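Local coordinates for protein small COPII coat GTPase SAR1 (Encephalitozoon cuniculi, PDB 6VS4) that is a small P-loop GTPase of the ADP-ribosylation factor family, a component of the COPII coat, here binding guanosine-5'-diphosphate, at residues I47-K52 with I113-D118. Numbering follows the deposited sequence.
With GDP (guanosine-5'-diphosphate), chain D.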
loop_
_atom_site.group_PDB
_atom_site.type_symbol
_atom_site.label_atom_id
_atom_site.label_comp_id
_atom_site.label_asym_id
_atom_site.label_seq_id
_atom_site.Cartn_x
_atom_site.Cartn_y
_atom_site.Cartn_z
ATOM N N ILE A 47 -12.808 -35.963 -7.881
ATOM C CA ILE A 47 -13.248 -36.636 -6.666
ATOM C C ILE A 47 -13.146 -35.639 -5.518
ATOM O O ILE A 47 -12.536 -34.574 -5.663
ATOM C CB ILE A 47 -12.442 -37.926 -6.395
ATOM C CG1 ILE A 47 -11.014 -37.595 -5.967
ATOM C CG2 ILE A 47 -12.469 -38.855 -7.611
ATOM C CD1 ILE A 47 -10.143 -38.796 -5.760
ATOM N N ASP A 48 -13.757 -35.964 -4.380
ATOM C CA ASP A 48 -13.764 -35.050 -3.245
ATOM C C ASP A 48 -12.351 -34.826 -2.708
ATOM O O ASP A 48 -11.467 -35.678 -2.842
ATOM C CB ASP A 48 -14.649 -35.601 -2.129
ATOM C CG ASP A 48 -14.217 -36.977 -1.690
ATOM O OD1 ASP A 48 -14.406 -37.927 -2.479
ATOM O OD2 ASP A 48 -13.658 -37.105 -0.578
ATOM N N ASN A 49 -12.152 -33.657 -2.086
ATOM C CA ASN A 49 -10.895 -33.201 -1.491
ATOM C C ASN A 49 -9.870 -32.774 -2.539
ATOM O O ASN A 49 -8.702 -32.544 -2.196
ATOM C CB ASN A 49 -10.293 -34.268 -0.561
ATOM C CG ASN A 49 -9.420 -33.680 0.538
ATOM O OD1 ASN A 49 -9.895 -32.920 1.383
ATOM N ND2 ASN A 49 -8.148 -34.072 0.560
ATOM N N ALA A 50 -10.266 -32.659 -3.810
ATOM C CA ALA A 50 -9.327 -32.254 -4.853
ATOM C C ALA A 50 -9.057 -30.750 -4.863
ATOM O O ALA A 50 -8.003 -30.325 -5.350
ATOM C CB ALA A 50 -9.843 -32.694 -6.226
ATOM N N GLY A 51 -9.966 -29.948 -4.328
ATOM C CA GLY A 51 -9.827 -28.512 -4.308
ATOM C C GLY A 51 -10.845 -27.753 -5.144
ATOM O O GLY A 51 -10.578 -26.599 -5.501
ATOM N N LYS A 52 -11.995 -28.359 -5.452
ATOM C CA LYS A 52 -12.985 -27.723 -6.315
ATOM C C LYS A 52 -13.640 -26.537 -5.623
ATOM O O LYS A 52 -13.696 -25.436 -6.180
ATOM C CB LYS A 52 -14.056 -28.738 -6.721
ATOM C CG LYS A 52 -13.591 -29.821 -7.671
ATOM C CD LYS A 52 -14.707 -30.828 -7.892
ATOM C CE LYS A 52 -14.483 -32.059 -7.039
ATOM N NZ LYS A 52 -14.497 -31.808 -5.576
ATOM N N ILE A 113 -10.160 -31.354 -11.733
ATOM C CA ILE A 113 -9.137 -31.090 -10.727
ATOM C C ILE A 113 -8.682 -32.402 -10.098
ATOM O O ILE A 113 -9.514 -33.228 -9.700
ATOM C CB ILE A 113 -9.658 -30.121 -9.656
ATOM C CG1 ILE A 113 -10.163 -28.839 -10.326
ATOM C CG2 ILE A 113 -8.563 -29.803 -8.668
ATOM C CD1 ILE A 113 -10.585 -27.748 -9.351
ATOM N N VAL A 114 -7.363 -32.576 -9.978
ATOM C CA VAL A 114 -6.760 -33.770 -9.397
ATOM C C VAL A 114 -5.839 -33.363 -8.252
ATOM O O VAL A 114 -5.043 -32.428 -8.386
ATOM C CB VAL A 114 -5.973 -34.577 -10.453
ATOM C CG1 VAL A 114 -5.267 -35.786 -9.811
ATOM C CG2 VAL A 114 -6.877 -35.013 -11.583
ATOM N N ASP A 115 -5.929 -34.088 -7.135
ATOM C CA ASP A 115 -4.979 -33.952 -6.032
ATOM C C ASP A 115 -3.781 -34.855 -6.327
ATOM O O ASP A 115 -3.868 -36.079 -6.193
ATOM C CB ASP A 115 -5.650 -34.320 -4.709
ATOM C CG ASP A 115 -4.724 -34.169 -3.495
ATOM O OD1 ASP A 115 -3.497 -33.997 -3.665
ATOM O OD2 ASP A 115 -5.234 -34.240 -2.353
ATOM N N VAL A 116 -2.651 -34.250 -6.705
ATOM C CA VAL A 116 -1.477 -35.027 -7.081
ATOM C C VAL A 116 -0.842 -35.711 -5.881
ATOM O O VAL A 116 -0.047 -36.642 -6.050
ATOM C CB VAL A 116 -0.440 -34.141 -7.798
ATOM C CG1 VAL A 116 -1.076 -33.420 -8.969
ATOM C CG2 VAL A 116 0.178 -33.137 -6.822
ATOM N N HIS A 117 -1.188 -35.291 -4.665
ATOM C CA HIS A 117 -0.591 -35.894 -3.480
ATOM C C HIS A 117 -1.297 -37.189 -3.089
ATOM O O HIS A 117 -0.655 -38.133 -2.613
ATOM C CB HIS A 117 -0.615 -34.894 -2.326
ATOM C CG HIS A 117 0.243 -35.295 -1.170
ATOM N ND1 HIS A 117 1.546 -35.713 -1.324
ATOM C CD2 HIS A 117 -0.015 -35.348 0.157
ATOM C CE1 HIS A 117 2.055 -36.002 -0.141
ATOM N NE2 HIS A 117 1.128 -35.790 0.774
ATOM N N ASP A 118 -2.621 -37.248 -3.269
ATOM C CA ASP A 118 -3.421 -38.417 -2.891
ATOM C C ASP A 118 -3.242 -39.533 -3.927
ATOM O O ASP A 118 -4.134 -39.853 -4.717
ATOM C CB ASP A 118 -4.884 -38.022 -2.741
ATOM C CG ASP A 118 -5.627 -38.891 -1.743
ATOM O OD1 ASP A 118 -6.465 -38.348 -0.991
ATOM O OD2 ASP A 118 -5.339 -40.104 -1.671
HETATM P PB GDP D . -13.527 -30.467 -2.766
HETATM O O1B GDP D . -14.064 -31.748 -2.102
HETATM O O2B GDP D . -14.562 -29.384 -2.839
HETATM O O3B GDP D . -12.924 -30.851 -4.120
HETATM O O3A GDP D . -12.292 -29.974 -1.897
HETATM P PA GDP D . -11.942 -28.620 -1.147
HETATM O O1A GDP D . -12.822 -28.561 0.091
HETATM O O2A GDP D . -12.011 -27.461 -2.060
HETATM O "O5'" GDP D . -10.451 -28.839 -0.621
HETATM C "C5'" GDP D . -10.073 -29.838 0.349
HETATM C "C4'" GDP D . -8.842 -29.376 1.088
HETATM O "O4'" GDP D . -7.739 -29.258 0.161
HETATM C "C3'" GDP D . -8.968 -28.023 1.800
HETATM O "O3'" GDP D . -8.488 -28.088 3.137
HETATM C "C2'" GDP D . -8.113 -27.089 0.938
HETATM O "O2'" GDP D . -7.524 -26.061 1.723
HETATM C "C1'" GDP D . -7.047 -28.058 0.439
HETATM N N9 GDP D . -6.354 -27.622 -0.784
HETATM C C8 GDP D . -6.907 -27.208 -1.968
HETATM N N7 GDP D . -6.010 -26.869 -2.865
HETATM C C5 GDP D . -4.795 -27.065 -2.228
HETATM C C6 GDP D . -3.445 -26.833 -2.663
HETATM O O6 GDP D . -3.075 -26.444 -3.768
HETATM N N1 GDP D . -2.522 -27.132 -1.682
HETATM C C2 GDP D . -2.825 -27.620 -0.439
HETATM N N2 GDP D . -1.800 -27.865 0.380
HETATM N N3 GDP D . -4.067 -27.849 -0.023
HETATM C C4 GDP D . -4.994 -27.539 -0.950
HETATM O O HOH W 1 -9.945 -35.818 -8.754
HETATM O O HOH W 2 -7.443 -35.753 -2.011
#
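A50 and I113 meet where the phosphate-binding loop passes over the end of a central strand. The methyl CB of A50 lies 4.0 Å from I113 CG2, which also packs against the A50 carbonyl O, so a side chain as small as alanine lets the loop come down close to the strand. Branched isoleucine serves two neighbours at once: with CG1 anti to the carbonyl carbon (chi1 -55°), CD1 reaches the G51 carbonyl O and K52 CA, 3.9 Å from the latter. The long chain of K52 lays its aliphatic part across this branch, then bends back to bring NZ to the beta phosphate of GDP and into a salt bridge with D89. Backbone N atoms of N49, G51 and K52 also bind the diphosphate; that of N49 gives a nearly straight bond of 2.7 Å to GDP O1B. G51, at the N-cap, takes a positive phi of 114°, a conformation natural to glycine.

Farther along, N49 and D115 lie side by side, amide and carboxylate planes 42° apart. Water 2 accepts from N49 ND2 and sits 2.7 Å from D115 OD2 and 3.0 Å from D118 OD1. Aspartate suits position 115 because its other oxygen, OD1, accepts from H117 N (2.8 Å) in an Asx turn, which holds the carboxylate as the strand ends. Water 1 links I47 N to I113 O. K147 salt-bridges D115 OD2 and hydrogen-bonds N49 O, tying both segments together. The loop, consistent with a Walker A motif, connects strand 40-47 to helix 52-59; strand 109-115 runs parallel between strands 40-47 and 141-146, and helix 122-135 packs against I47 and V114.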